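Local structure of separin (Saccharomyces cerevisiae, 5U1T) at residues G754-A759 against H803-S808; R810-Y815 against G1506-T1511; H840-Y843 against E847-C850; N930-V935 against S1040-L1045; I1137-I1142 against S1179-T1184. The protein is a caspase-like cysteine protease that cleaves the MCD1/SCC1 subunit of cohesin at the onset of anaphase and is held inactive by securin for most of the cell cycle. All blocks are in the same frame, centred on the assembly; numbering follows the deposited sequence.

Interaction 1: residues G754-A759 against H803-S808; sequences GNVISA and HIRIGS
Apolar contact dominates, with V756 meeting I806 across the gap between two helix ends. The CG2 methyl of I806 sits against both branches of the valine, 3.6 Å from V756 CG1 and somewhat farther from CG2. With the V756 chi1 at 173°, both of its methyls are turned to the isoleucine branch. I806 reaches on to F1083 and L1087 of helix 1075-1088, so the pair is buried on that side as well.

The aliphatic part of R805 extends the same patch: its CD lies 4.2 Å from V756 CG2. Beyond it the chain bends at chi3 (-103°) and carries the guanidinium obliquely past the backbone of G754, with NH2 4.0 Å from G754 CA. No hydrogen bond joins the two segments; R805 NH2 is instead spent on the carbonyl oxygen of D1032.

Backbone turns shape the site. G754, at positive phi, is the C-prime residue of a Schellman motif ending helix 729-752, and helix 756-775 starts directly afterwards. The start of helix 756-775 lies by the end of the next helix, 782-805, as in an antiparallel helical hairpin.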
# COMPACT_ATOMS: atom_id res chain seq x y z
N GLY A 754 4.46 -22.49 8.73
CA GLY A 754 3.63 -23.65 8.40
C GLY A 754 2.15 -23.57 8.79
O GLY A 754 1.54 -24.61 9.10
N ASN A 755 1.58 -22.36 8.77
CA ASN A 755 0.14 -22.17 9.01
C ASN A 755 -0.61 -21.74 7.75
O ASN A 755 -1.05 -20.59 7.64
CB ASN A 755 -0.10 -21.14 10.10
CG ASN A 755 0.22 -21.67 11.45
OD1 ASN A 755 0.77 -22.77 11.58
ND2 ASN A 755 -0.10 -20.91 12.48
N VAL A 756 -0.74 -22.67 6.83
CA VAL A 756 -1.23 -22.36 5.50
C VAL A 756 -2.63 -21.81 5.54
O VAL A 756 -2.90 -20.80 4.92
CB VAL A 756 -1.18 -23.60 4.60
CG1 VAL A 756 -1.86 -23.32 3.28
CG2 VAL A 756 0.26 -24.00 4.39
N ILE A 757 -3.51 -22.45 6.31
CA ILE A 757 -4.92 -22.06 6.32
C ILE A 757 -5.11 -20.63 6.81
O ILE A 757 -5.65 -19.78 6.09
CB ILE A 757 -5.77 -22.97 7.21
CG1 ILE A 757 -5.64 -24.43 6.77
CG2 ILE A 757 -7.23 -22.50 7.22
CD1 ILE A 757 -5.98 -24.64 5.32
N SER A 758 -4.68 -20.36 8.03
CA SER A 758 -4.89 -19.05 8.61
C SER A 758 -4.13 -17.98 7.80
O SER A 758 -4.61 -16.86 7.67
CB SER A 758 -4.48 -19.06 10.09
OG SER A 758 -3.08 -19.20 10.23
N ALA A 759 -3.00 -18.32 7.20
CA ALA A 759 -2.33 -17.37 6.30
C ALA A 759 -3.22 -17.03 5.10
O ALA A 759 -3.25 -15.90 4.64
CB ALA A 759 -1.00 -17.90 5.83
N HIS A 803 -0.31 -20.71 -2.27
CA HIS A 803 -0.89 -21.79 -3.03
C HIS A 803 0.14 -22.57 -3.87
O HIS A 803 -0.10 -23.71 -4.25
CB HIS A 803 -2.02 -21.24 -3.91
CG HIS A 803 -3.23 -20.82 -3.13
ND1 HIS A 803 -4.32 -21.63 -2.95
CD2 HIS A 803 -3.51 -19.67 -2.47
CE1 HIS A 803 -5.23 -21.00 -2.22
NE2 HIS A 803 -4.76 -19.81 -1.91
N ILE A 804 1.29 -21.95 -4.14
CA ILE A 804 2.42 -22.66 -4.74
C ILE A 804 2.99 -23.60 -3.71
O ILE A 804 3.22 -24.77 -3.99
CB ILE A 804 3.52 -21.71 -5.22
CG1 ILE A 804 3.07 -21.02 -6.50
CG2 ILE A 804 4.80 -22.46 -5.49
CD1 ILE A 804 3.82 -19.74 -6.77
N ARG A 805 3.18 -23.10 -2.49
CA ARG A 805 3.67 -23.93 -1.40
C ARG A 805 2.86 -25.22 -1.22
O ARG A 805 3.43 -26.26 -0.96
CB ARG A 805 3.67 -23.14 -0.10
CG ARG A 805 3.88 -24.01 1.09
CD ARG A 805 3.84 -23.25 2.36
NE ARG A 805 5.18 -23.03 2.89
CZ ARG A 805 5.64 -23.61 3.99
NH1 ARG A 805 6.88 -23.33 4.40
NH2 ARG A 805 4.88 -24.47 4.67
N ILE A 806 1.54 -25.17 -1.36
CA ILE A 806 0.76 -26.39 -1.19
C ILE A 806 0.42 -27.05 -2.52
O ILE A 806 -0.37 -27.99 -2.56
CB ILE A 806 -0.54 -26.15 -0.41
CG1 ILE A 806 -1.50 -25.30 -1.24
CG2 ILE A 806 -0.25 -25.54 0.94
CD1 ILE A 806 -2.77 -25.02 -0.54
N GLY A 807 1.01 -26.54 -3.59
CA GLY A 807 0.91 -27.13 -4.92
C GLY A 807 -0.39 -26.95 -5.69
O GLY A 807 -0.58 -27.55 -6.74
N SER A 808 -1.29 -26.12 -5.19
CA SER A 808 -2.58 -25.93 -5.85
C SER A 808 -2.50 -25.08 -7.12
O SER A 808 -2.66 -23.86 -7.07
CB SER A 808 -3.57 -25.31 -4.88
OG SER A 808 -4.85 -25.25 -5.48

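Interaction 2: residues R810-Y815 against G1506-T1511; sequences RDCEFY and GKLEPT
R810 and T1511 mark the closest approach of the two backbones, their CA atoms 7.4 Å apart, where a turn of helix 809-825 faces an irregular loop that runs past it without pairing. No hydrogen bond joins the two segments; side chains meet at two separate points.

At the first, the CG2 methyl of T1511 packs against the guanidinium of R810, 3.6 Å from R810 NE and equally far from NH1, meeting the flat group at an oblique angle. The arginine chain is extended as far as CG and CD, then bends at chi3 (-86°), which brings NE round to the threonine. Its polar end is bonded elsewhere: NH2 donates to S1480 OG, and the guanidinium makes a cation-pi contact with an aromatic side chain of the other protein chain in the assembly. Replacing R810 with a leucine removes the guanidinium, and would probably leave the T1511 methyl less covered, S1480 OG without this donor and the aromatic ring of the other chain without its cation.

At the second point, L1508 CD1 comes within 4.0 Å of C812 SG, both side chains being buried. I804 and Y842 also touch C812, while I845 meets L1508. The contact is a helix-to-loop junction, joining the helical region to the loop between strand 1492-1494 and helix 1513-1519 in the peptidase C50 part of the chain.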
# COMPACT_ATOMS: atom_id res chain seq x y z
N ARG A 810 -4.75 -24.95 -9.31
CA ARG A 810 -6.07 -24.38 -9.55
C ARG A 810 -6.20 -22.94 -9.04
O ARG A 810 -6.69 -22.06 -9.75
CB ARG A 810 -7.14 -25.27 -8.90
CG ARG A 810 -8.56 -24.99 -9.41
CD ARG A 810 -9.61 -25.73 -8.59
NE ARG A 810 -9.85 -27.10 -9.05
CZ ARG A 810 -10.98 -27.51 -9.64
NH1 ARG A 810 -11.13 -28.78 -10.02
NH2 ARG A 810 -11.98 -26.65 -9.84
N ASP A 811 -5.75 -22.70 -7.82
CA ASP A 811 -5.93 -21.38 -7.22
C ASP A 811 -4.90 -20.40 -7.74
O ASP A 811 -5.14 -19.21 -7.77
CB ASP A 811 -5.82 -21.45 -5.70
CG ASP A 811 -6.91 -22.29 -5.09
OD1 ASP A 811 -7.98 -21.73 -4.79
OD2 ASP A 811 -6.68 -23.50 -4.90
N CYS A 812 -3.75 -20.93 -8.13
CA CYS A 812 -2.68 -20.09 -8.63
C CYS A 812 -3.07 -19.51 -9.98
O CYS A 812 -2.86 -18.33 -10.25
CB CYS A 812 -1.38 -20.89 -8.75
SG CYS A 812 -0.53 -21.08 -7.17
N GLU A 813 -3.66 -20.36 -10.81
CA GLU A 813 -4.15 -19.90 -12.10
C GLU A 813 -5.17 -18.80 -11.89
O GLU A 813 -5.15 -17.80 -12.61
CB GLU A 813 -4.76 -21.04 -12.89
CG GLU A 813 -3.75 -21.93 -13.57
CD GLU A 813 -2.83 -21.17 -14.50
OE1 GLU A 813 -1.67 -20.92 -14.13
OE2 GLU A 813 -3.26 -20.83 -15.63
N PHE A 814 -6.05 -18.97 -10.91
CA PHE A 814 -7.12 -18.00 -10.71
C PHE A 814 -6.55 -16.64 -10.32
O PHE A 814 -6.90 -15.60 -10.89
CB PHE A 814 -8.08 -18.47 -9.63
CG PHE A 814 -9.20 -17.50 -9.36
CD1 PHE A 814 -9.05 -16.48 -8.42
CD2 PHE A 814 -10.40 -17.60 -10.04
CE1 PHE A 814 -10.08 -15.56 -8.18
CE2 PHE A 814 -11.43 -16.70 -9.80
CZ PHE A 814 -11.27 -15.68 -8.86
N TYR A 815 -5.65 -16.66 -9.34
CA TYR A 815 -5.10 -15.44 -8.79
C TYR A 815 -4.18 -14.76 -9.79
O TYR A 815 -4.25 -13.55 -9.98
CB TYR A 815 -4.38 -15.75 -7.49
CG TYR A 815 -5.37 -15.91 -6.38
CD1 TYR A 815 -6.31 -14.93 -6.14
CD2 TYR A 815 -5.40 -17.05 -5.59
CE1 TYR A 815 -7.23 -15.06 -5.13
CE2 TYR A 815 -6.32 -17.19 -4.56
CZ TYR A 815 -7.24 -16.18 -4.35
OH TYR A 815 -8.17 -16.28 -3.35
N GLY A 1506 3.38 -27.99 -14.58
CA GLY A 1506 4.76 -28.08 -14.14
C GLY A 1506 4.93 -28.66 -12.75
O GLY A 1506 4.48 -29.78 -12.48
N LYS A 1507 5.55 -27.89 -11.87
CA LYS A 1507 5.92 -28.36 -10.55
C LYS A 1507 4.81 -28.21 -9.53
O LYS A 1507 5.01 -28.41 -8.34
CB LYS A 1507 7.17 -27.63 -10.07
CG LYS A 1507 8.34 -27.81 -11.01
CD LYS A 1507 9.49 -26.88 -10.64
CE LYS A 1507 10.44 -26.72 -11.83
NZ LYS A 1507 9.69 -26.28 -13.07
N LEU A 1508 3.63 -27.87 -10.00
CA LEU A 1508 2.48 -27.86 -9.10
C LEU A 1508 1.63 -29.11 -9.35
O LEU A 1508 1.81 -29.81 -10.35
CB LEU A 1508 1.66 -26.58 -9.29
CG LEU A 1508 2.33 -25.23 -9.04
CD1 LEU A 1508 1.28 -24.11 -9.14
CD2 LEU A 1508 3.08 -25.19 -7.69
N GLU A 1509 0.72 -29.39 -8.42
CA GLU A 1509 -0.17 -30.53 -8.55
C GLU A 1509 -1.27 -30.22 -9.55
O GLU A 1509 -1.80 -29.11 -9.58
CB GLU A 1509 -0.78 -30.92 -7.21
CG GLU A 1509 0.22 -31.31 -6.17
CD GLU A 1509 1.11 -32.46 -6.62
OE1 GLU A 1509 0.59 -33.43 -7.21
OE2 GLU A 1509 2.33 -32.37 -6.39
N PRO A 1510 -1.60 -31.20 -10.39
CA PRO A 1510 -2.66 -31.03 -11.38
C PRO A 1510 -4.00 -31.32 -10.72
O PRO A 1510 -4.02 -31.75 -9.58
CB PRO A 1510 -2.31 -32.07 -12.42
CG PRO A 1510 -1.74 -33.19 -11.61
CD PRO A 1510 -1.01 -32.54 -10.45
N THR A 1511 -5.10 -31.08 -11.42
CA THR A 1511 -6.37 -31.60 -10.94
C THR A 1511 -7.34 -31.86 -12.06
O THR A 1511 -7.09 -31.53 -13.22
CB THR A 1511 -7.08 -30.66 -9.93
OG1 THR A 1511 -8.16 -31.38 -9.31
CG2 THR A 1511 -7.61 -29.38 -10.63

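Interaction 3: residues H840-Y843 against E847-C850; sequences HRYY and EQTC
The Y843 ring is met at its edge, near its plane, by the terminal amide of Q848, whose CD lies 3.9 Å from Y843 CD1. Amide and ring stand steeply against each other, their planes 77° apart. The same amide also reaches the Y842 ring, but obliquely, with the planes 74° apart; it thus lies by both tyrosines. Q848 gets there by running extended beyond CG, back over the helix end it has just left.

Behind the rings the backbone turns. Y843 O accepts a weak hydrogen bond of 2.9 Å from Q848 N, with an N-H...O angle of only 126°. It belongs to the Schellman motif in which E847 takes positive phi and ends the helix; Q848 then serves as N-cap residue of the next one. If Y843 were an alanine, the ring edge would be gone, and the Q848 amide would be likely to turn more freely while L851 and T855 lost their aromatic neighbour.

In the fold this is the tight corner between helices 829-845 and 849-863. Y843 and H840 lean onto helix 849-863, whereas Y842 faces helix 809-825, touching C812 and S816 and hydrogen-bonding E813 through its hydroxyl.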
# COMPACT_ATOMS: atom_id res chain seq x y z
N HIS A 840 6.38 -13.94 -14.07
CA HIS A 840 7.34 -14.65 -14.87
C HIS A 840 7.88 -15.86 -14.10
O HIS A 840 7.95 -16.95 -14.65
CB HIS A 840 8.46 -13.74 -15.30
CG HIS A 840 9.61 -14.48 -15.90
ND1 HIS A 840 10.73 -14.83 -15.18
CD2 HIS A 840 9.80 -14.95 -17.16
CE1 HIS A 840 11.57 -15.47 -15.98
NE2 HIS A 840 11.03 -15.56 -17.18
N ARG A 841 8.25 -15.65 -12.84
CA ARG A 841 8.67 -16.76 -11.99
C ARG A 841 7.54 -17.79 -11.90
O ARG A 841 7.78 -19.00 -11.91
CB ARG A 841 9.06 -16.27 -10.59
CG ARG A 841 9.30 -17.40 -9.56
CD ARG A 841 9.59 -16.82 -8.16
NE ARG A 841 9.50 -17.78 -7.06
CZ ARG A 841 10.48 -18.61 -6.68
NH1 ARG A 841 10.28 -19.44 -5.66
NH2 ARG A 841 11.66 -18.62 -7.31
N TYR A 842 6.31 -17.32 -11.83
CA TYR A 842 5.20 -18.23 -11.69
C TYR A 842 5.05 -19.09 -12.95
O TYR A 842 4.73 -20.27 -12.86
CB TYR A 842 3.90 -17.47 -11.39
CG TYR A 842 2.69 -18.35 -11.52
CD1 TYR A 842 2.43 -19.34 -10.59
CD2 TYR A 842 1.82 -18.22 -12.60
CE1 TYR A 842 1.34 -20.16 -10.70
CE2 TYR A 842 0.73 -19.03 -12.73
CZ TYR A 842 0.50 -20.00 -11.77
OH TYR A 842 -0.59 -20.82 -11.88
N TYR A 843 5.28 -18.50 -14.11
CA TYR A 843 5.13 -19.22 -15.37
C TYR A 843 6.26 -20.20 -15.53
O TYR A 843 6.12 -21.21 -16.21
CB TYR A 843 5.05 -18.25 -16.56
CG TYR A 843 3.72 -17.54 -16.57
CD1 TYR A 843 2.56 -18.21 -16.19
CD2 TYR A 843 3.61 -16.20 -16.93
CE1 TYR A 843 1.33 -17.59 -16.17
CE2 TYR A 843 2.37 -15.56 -16.92
CZ TYR A 843 1.24 -16.27 -16.54
OH TYR A 843 -0.00 -15.67 -16.50
N GLU A 847 5.65 -24.04 -15.63
CA GLU A 847 6.23 -24.47 -16.89
C GLU A 847 5.38 -24.10 -18.09
O GLU A 847 5.43 -24.77 -19.10
CB GLU A 847 6.45 -25.98 -16.89
CG GLU A 847 7.56 -26.44 -15.96
CD GLU A 847 7.67 -27.97 -15.87
OE1 GLU A 847 8.48 -28.46 -15.04
OE2 GLU A 847 6.95 -28.67 -16.61
N GLN A 848 4.61 -23.03 -17.97
CA GLN A 848 3.86 -22.55 -19.12
C GLN A 848 4.80 -21.75 -19.98
O GLN A 848 4.77 -20.53 -19.97
CB GLN A 848 2.67 -21.72 -18.67
CG GLN A 848 2.04 -22.28 -17.42
CD GLN A 848 0.77 -21.57 -17.05
OE1 GLN A 848 0.50 -21.33 -15.87
NE2 GLN A 848 -0.04 -21.25 -18.05
N THR A 849 5.63 -22.44 -20.75
CA THR A 849 6.81 -21.82 -21.30
C THR A 849 6.54 -20.67 -22.28
O THR A 849 7.40 -19.83 -22.49
CB THR A 849 7.72 -22.89 -21.97
OG1 THR A 849 7.33 -23.11 -23.33
CG2 THR A 849 7.69 -24.20 -21.19
N CYS A 850 5.34 -20.60 -22.86
CA CYS A 850 5.04 -19.50 -23.79
C CYS A 850 4.82 -18.16 -23.06
O CYS A 850 5.42 -17.14 -23.41
CB CYS A 850 3.82 -19.86 -24.65
SG CYS A 850 3.18 -18.51 -25.74

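Interaction 4: residues N930-V935 against S1040-L1045; sequences NVINRV and SKISSL
On the helix that turns I1042 and L1045 toward V935, the backbone oxygen S1040 O is gripped from within its own segment. S1044 N makes the usual helical bond to it at 3.0 Å, and the hydroxyl of S1043 donates a second at 2.6 Å. That hydroxyl comes in at a C=O...O angle of 132°, tilted out of the carbonyl plane, so the buried S1043 side chain is satisfied by its own helix and its hydroxyl is folded back onto the backbone.

No hydrogen bond crosses between the helices, and the contact itself is wholly apolar. V935 is its centre: its CG1 lies 3.7 Å from L1045 CD2 and 4.0 Å from I1042 CD1, touching two residues three apart on the facing helix. A valine chi1 of 163° directs this branch to both partners. The V935 and L1045 side chains lie alongside one another, pointing opposite ways. One turn earlier, I932 adds a looser touch, its CD1 4.3 Å from I1042 CD1, so that the isoleucine end is met by residues of two successive turns.

The short helical segments run in broadly the same direction at 41°, with axes 12.1 Å apart at closest approach, a wide spacing bridged only by branched side-chain ends. Helix 1012-1028 shares the core: M1022, L1025 and L1026 touch V935, and M1022 also touches L1045. Helices 927-946, 1012-1028 and 1036-1054 thus share one apolar core, a helix-helix packing in which I1142 from a loop also touches L1045.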
# COMPACT_ATOMS: atom_id res chain seq x y z
N ASN A 930 18.45 -22.11 3.99
CA ASN A 930 19.86 -22.43 4.08
C ASN A 930 20.11 -23.94 4.08
O ASN A 930 20.83 -24.46 3.21
CB ASN A 930 20.46 -21.79 5.35
CG ASN A 930 21.97 -21.72 5.31
OD1 ASN A 930 22.58 -21.72 4.25
ND2 ASN A 930 22.58 -21.66 6.48
N VAL A 931 19.50 -24.65 5.03
CA VAL A 931 19.67 -26.09 5.16
C VAL A 931 19.18 -26.85 3.92
O VAL A 931 19.85 -27.76 3.44
CB VAL A 931 18.95 -26.64 6.40
CG1 VAL A 931 19.02 -28.16 6.44
CG2 VAL A 931 19.57 -26.04 7.66
N ILE A 932 18.02 -26.47 3.41
CA ILE A 932 17.50 -27.06 2.18
C ILE A 932 18.51 -26.94 1.05
O ILE A 932 18.71 -27.87 0.29
CB ILE A 932 16.17 -26.39 1.77
CG1 ILE A 932 15.06 -26.97 2.60
CG2 ILE A 932 15.84 -26.66 0.31
CD1 ILE A 932 15.04 -28.49 2.49
N ASN A 933 19.14 -25.79 0.96
CA ASN A 933 20.16 -25.61 -0.04
C ASN A 933 21.36 -26.50 0.23
O ASN A 933 21.97 -27.03 -0.69
CB ASN A 933 20.59 -24.15 -0.10
CG ASN A 933 19.64 -23.32 -0.92
OD1 ASN A 933 18.59 -23.79 -1.34
ND2 ASN A 933 20.02 -22.07 -1.16
N ARG A 934 21.71 -26.64 1.51
CA ARG A 934 22.87 -27.41 1.92
C ARG A 934 22.70 -28.87 1.52
O ARG A 934 23.59 -29.45 0.90
CB ARG A 934 23.09 -27.27 3.43
CG ARG A 934 24.20 -28.14 3.98
CD ARG A 934 24.55 -27.70 5.38
NE ARG A 934 25.02 -26.33 5.36
CZ ARG A 934 24.83 -25.45 6.34
NH1 ARG A 934 25.29 -24.20 6.22
NH2 ARG A 934 24.18 -25.82 7.43
N VAL A 935 21.54 -29.42 1.86
CA VAL A 935 21.14 -30.76 1.43
C VAL A 935 21.38 -30.97 -0.05
O VAL A 935 22.08 -31.89 -0.42
CB VAL A 935 19.66 -31.05 1.75
CG1 VAL A 935 19.17 -32.25 0.95
CG2 VAL A 935 19.46 -31.27 3.24
N SER A 1040 8.61 -33.50 -1.91
CA SER A 1040 8.67 -34.57 -2.87
C SER A 1040 10.12 -34.98 -3.16
O SER A 1040 10.48 -36.17 -3.08
CB SER A 1040 7.95 -34.12 -4.14
OG SER A 1040 8.28 -34.91 -5.26
N LYS A 1041 10.95 -33.99 -3.47
CA LYS A 1041 12.36 -34.19 -3.75
C LYS A 1041 13.15 -34.67 -2.53
O LYS A 1041 14.06 -35.48 -2.66
CB LYS A 1041 12.96 -32.89 -4.28
CG LYS A 1041 12.35 -32.46 -5.59
CD LYS A 1041 13.21 -31.44 -6.30
CE LYS A 1041 13.74 -30.39 -5.32
NZ LYS A 1041 15.01 -29.75 -5.82
N ILE A 1042 12.79 -34.19 -1.36
CA ILE A 1042 13.45 -34.62 -0.16
C ILE A 1042 13.10 -36.07 0.13
O ILE A 1042 13.88 -36.81 0.66
CB ILE A 1042 13.07 -33.74 1.02
CG1 ILE A 1042 13.72 -32.39 0.87
CG2 ILE A 1042 13.55 -34.33 2.32
CD1 ILE A 1042 15.21 -32.48 0.80
N SER A 1043 11.90 -36.47 -0.24
CA SER A 1043 11.49 -37.83 -0.02
C SER A 1043 12.22 -38.76 -0.93
O SER A 1043 12.65 -39.80 -0.52
CB SER A 1043 10.00 -37.96 -0.23
OG SER A 1043 9.69 -38.12 -1.59
N SER A 1044 12.37 -38.37 -2.18
CA SER A 1044 13.03 -39.22 -3.14
C SER A 1044 14.51 -39.31 -2.90
O SER A 1044 15.14 -40.30 -3.16
CB SER A 1044 12.72 -38.76 -4.55
OG SER A 1044 12.81 -37.37 -4.64
N LEU A 1045 15.06 -38.23 -2.43
CA LEU A 1045 16.47 -38.15 -2.06
C LEU A 1045 16.72 -39.02 -0.85
O LEU A 1045 17.79 -39.55 -0.64
CB LEU A 1045 16.84 -36.70 -1.75
CG LEU A 1045 18.15 -36.05 -2.18
CD1 LEU A 1045 18.33 -36.12 -3.68
CD2 LEU A 1045 18.16 -34.60 -1.71

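Interaction 5: residues I1137-I1142 against S1179-T1184; sequences IDFCPI and SFPEAT
A capping box opens helix 1180-1198, and the first residue within that helix, F1180, stacks on F1139 at the end of strand 1132-1139. In the box, E1182 N donates to S1179 OG at 3.2 Å, and S1179 N returns a nearly straight bond to E1182 OE1 (170°), so the N-cap residue and the first turn are tied to each other.

The rings of F1139 and F1180 form an offset stack, centroids 4.2 Å apart and planes tilted by 18°. F1180 CD2 lies over the centre of the F1139 ring, 3.4 Å above its plane, whereas F1139 CG sits over the F1180 ring nearer its rim. The shift lets F1139 CB make a CH-pi contact, 4.0 Å from the F1180 centroid and only 15° off the ring normal. In both residues CB points across the gap and the ring swings to the far side of it from the backbone N. P1181 closes one end, its CG 4.2 Å from F1139 CZ.

Behind F1180 its carbonyl oxygen takes two bonds from T1184, from the backbone N and, at 2.9 Å, from OG1, reaching it from opposite faces of the carbonyl plane.

F1369 meets the F1180 ring obliquely, and W1237 of helix 1209-1237 also touches it. Through F1139 the helix start packs on the end of strand 1132-1139, which in the mixed sheet runs between strands 1146-1152 and 1353-1362.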
# COMPACT_ATOMS: atom_id res chain seq x y z
N ILE A 1137 3.62 -46.37 -8.06
CA ILE A 1137 4.30 -46.06 -9.30
C ILE A 1137 4.61 -44.56 -9.28
O ILE A 1137 3.70 -43.70 -9.25
CB ILE A 1137 3.47 -46.42 -10.56
CG1 ILE A 1137 2.98 -47.86 -10.49
CG2 ILE A 1137 4.26 -46.16 -11.84
CD1 ILE A 1137 2.26 -48.31 -11.73
N ASP A 1138 5.89 -44.24 -9.27
CA ASP A 1138 6.30 -42.88 -9.03
C ASP A 1138 7.47 -42.55 -9.93
O ASP A 1138 8.05 -43.44 -10.56
CB ASP A 1138 6.66 -42.67 -7.56
CG ASP A 1138 6.13 -41.36 -7.01
OD1 ASP A 1138 6.30 -40.31 -7.69
OD2 ASP A 1138 5.52 -41.40 -5.90
N PHE A 1139 7.79 -41.27 -10.01
CA PHE A 1139 8.89 -40.87 -10.85
C PHE A 1139 9.87 -40.07 -10.03
O PHE A 1139 9.45 -39.25 -9.20
CB PHE A 1139 8.38 -40.08 -12.04
CG PHE A 1139 9.46 -39.45 -12.84
CD1 PHE A 1139 10.41 -40.23 -13.47
CD2 PHE A 1139 9.51 -38.08 -12.99
CE1 PHE A 1139 11.40 -39.65 -14.23
CE2 PHE A 1139 10.49 -37.49 -13.75
CZ PHE A 1139 11.44 -38.27 -14.37
N CYS A 1140 11.16 -40.33 -10.21
CA CYS A 1140 12.18 -39.63 -9.45
C CYS A 1140 12.67 -38.42 -10.22
O CYS A 1140 13.34 -38.56 -11.26
CB CYS A 1140 13.35 -40.55 -9.11
SG CYS A 1140 14.59 -39.80 -8.02
N PRO A 1141 12.32 -37.23 -9.72
CA PRO A 1141 12.67 -35.95 -10.35
C PRO A 1141 14.20 -35.78 -10.44
O PRO A 1141 14.77 -35.48 -11.51
CB PRO A 1141 12.04 -34.91 -9.41
CG PRO A 1141 11.93 -35.62 -8.06
CD PRO A 1141 11.67 -37.06 -8.40
N ILE A 1142 14.86 -36.03 -9.31
CA ILE A 1142 16.31 -35.98 -9.22
C ILE A 1142 16.99 -36.92 -10.22
O ILE A 1142 17.86 -36.49 -10.97
CB ILE A 1142 16.79 -36.35 -7.77
CG1 ILE A 1142 16.07 -35.46 -6.74
CG2 ILE A 1142 18.32 -36.25 -7.65
CD1 ILE A 1142 15.50 -36.23 -5.56
N SER A 1179 13.19 -42.14 -22.04
CA SER A 1179 13.08 -41.69 -20.67
C SER A 1179 11.64 -41.40 -20.29
O SER A 1179 10.77 -41.25 -21.16
CB SER A 1179 13.90 -40.43 -20.46
OG SER A 1179 13.37 -39.37 -21.25
N PHE A 1180 11.39 -41.31 -18.99
CA PHE A 1180 10.07 -40.94 -18.52
C PHE A 1180 9.61 -39.60 -19.10
O PHE A 1180 8.44 -39.46 -19.47
CB PHE A 1180 10.04 -40.88 -17.00
CG PHE A 1180 8.65 -40.72 -16.43
CD1 PHE A 1180 7.83 -41.83 -16.25
CD2 PHE A 1180 8.16 -39.46 -16.10
CE1 PHE A 1180 6.55 -41.68 -15.73
CE2 PHE A 1180 6.89 -39.31 -15.58
CZ PHE A 1180 6.07 -40.42 -15.40
N PRO A 1181 10.52 -38.60 -19.19
CA PRO A 1181 9.99 -37.35 -19.77
C PRO A 1181 9.74 -37.44 -21.26
O PRO A 1181 8.88 -36.72 -21.74
CB PRO A 1181 11.08 -36.32 -19.45
CG PRO A 1181 11.81 -36.89 -18.28
CD PRO A 1181 11.82 -38.37 -18.53
N GLU A 1182 10.45 -38.32 -21.98
CA GLU A 1182 10.20 -38.52 -23.40
C GLU A 1182 8.93 -39.30 -23.69
O GLU A 1182 8.17 -38.97 -24.61
CB GLU A 1182 11.37 -39.22 -24.05
CG GLU A 1182 12.53 -38.31 -24.16
CD GLU A 1182 13.74 -39.00 -24.71
OE1 GLU A 1182 13.91 -40.24 -24.47
OE2 GLU A 1182 14.52 -38.29 -25.41
N ALA A 1183 8.70 -40.35 -22.91
CA ALA A 1183 7.45 -41.09 -22.99
C ALA A 1183 6.27 -40.16 -22.70
O ALA A 1183 5.24 -40.23 -23.37
CB ALA A 1183 7.46 -42.25 -22.01
N THR A 1184 6.44 -39.28 -21.72
CA THR A 1184 5.40 -38.32 -21.38
C THR A 1184 5.13 -37.37 -22.57
O THR A 1184 3.98 -37.11 -22.91
CB THR A 1184 5.78 -37.52 -20.11
OG1 THR A 1184 5.81 -38.41 -19.00
CG2 THR A 1184 4.74 -36.50 -19.82

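How the interactions relate
Interactions 1, 2 and 3 form a connected cluster: the centre of interaction 2 lies about 12 Å from each of the other two. G807 O probably accepts a hydrogen bond from E1509 N (2.8 Å), tying interaction 1 to the loop of interaction 2, and K1507 NZ forms a salt bridge to E847 OE1 (3.2 Å) that ties it to interaction 3. Interactions 4 and 5 touch through I1142, which packs on S1044 and L1045 although their centres are about 19 Å apart. All lie away from C1497, the probable active-site cysteine, but segment 1506-1511 follows it by nine residues, so interaction 2 brings helix 809-825 against a loop close in sequence to that cysteine.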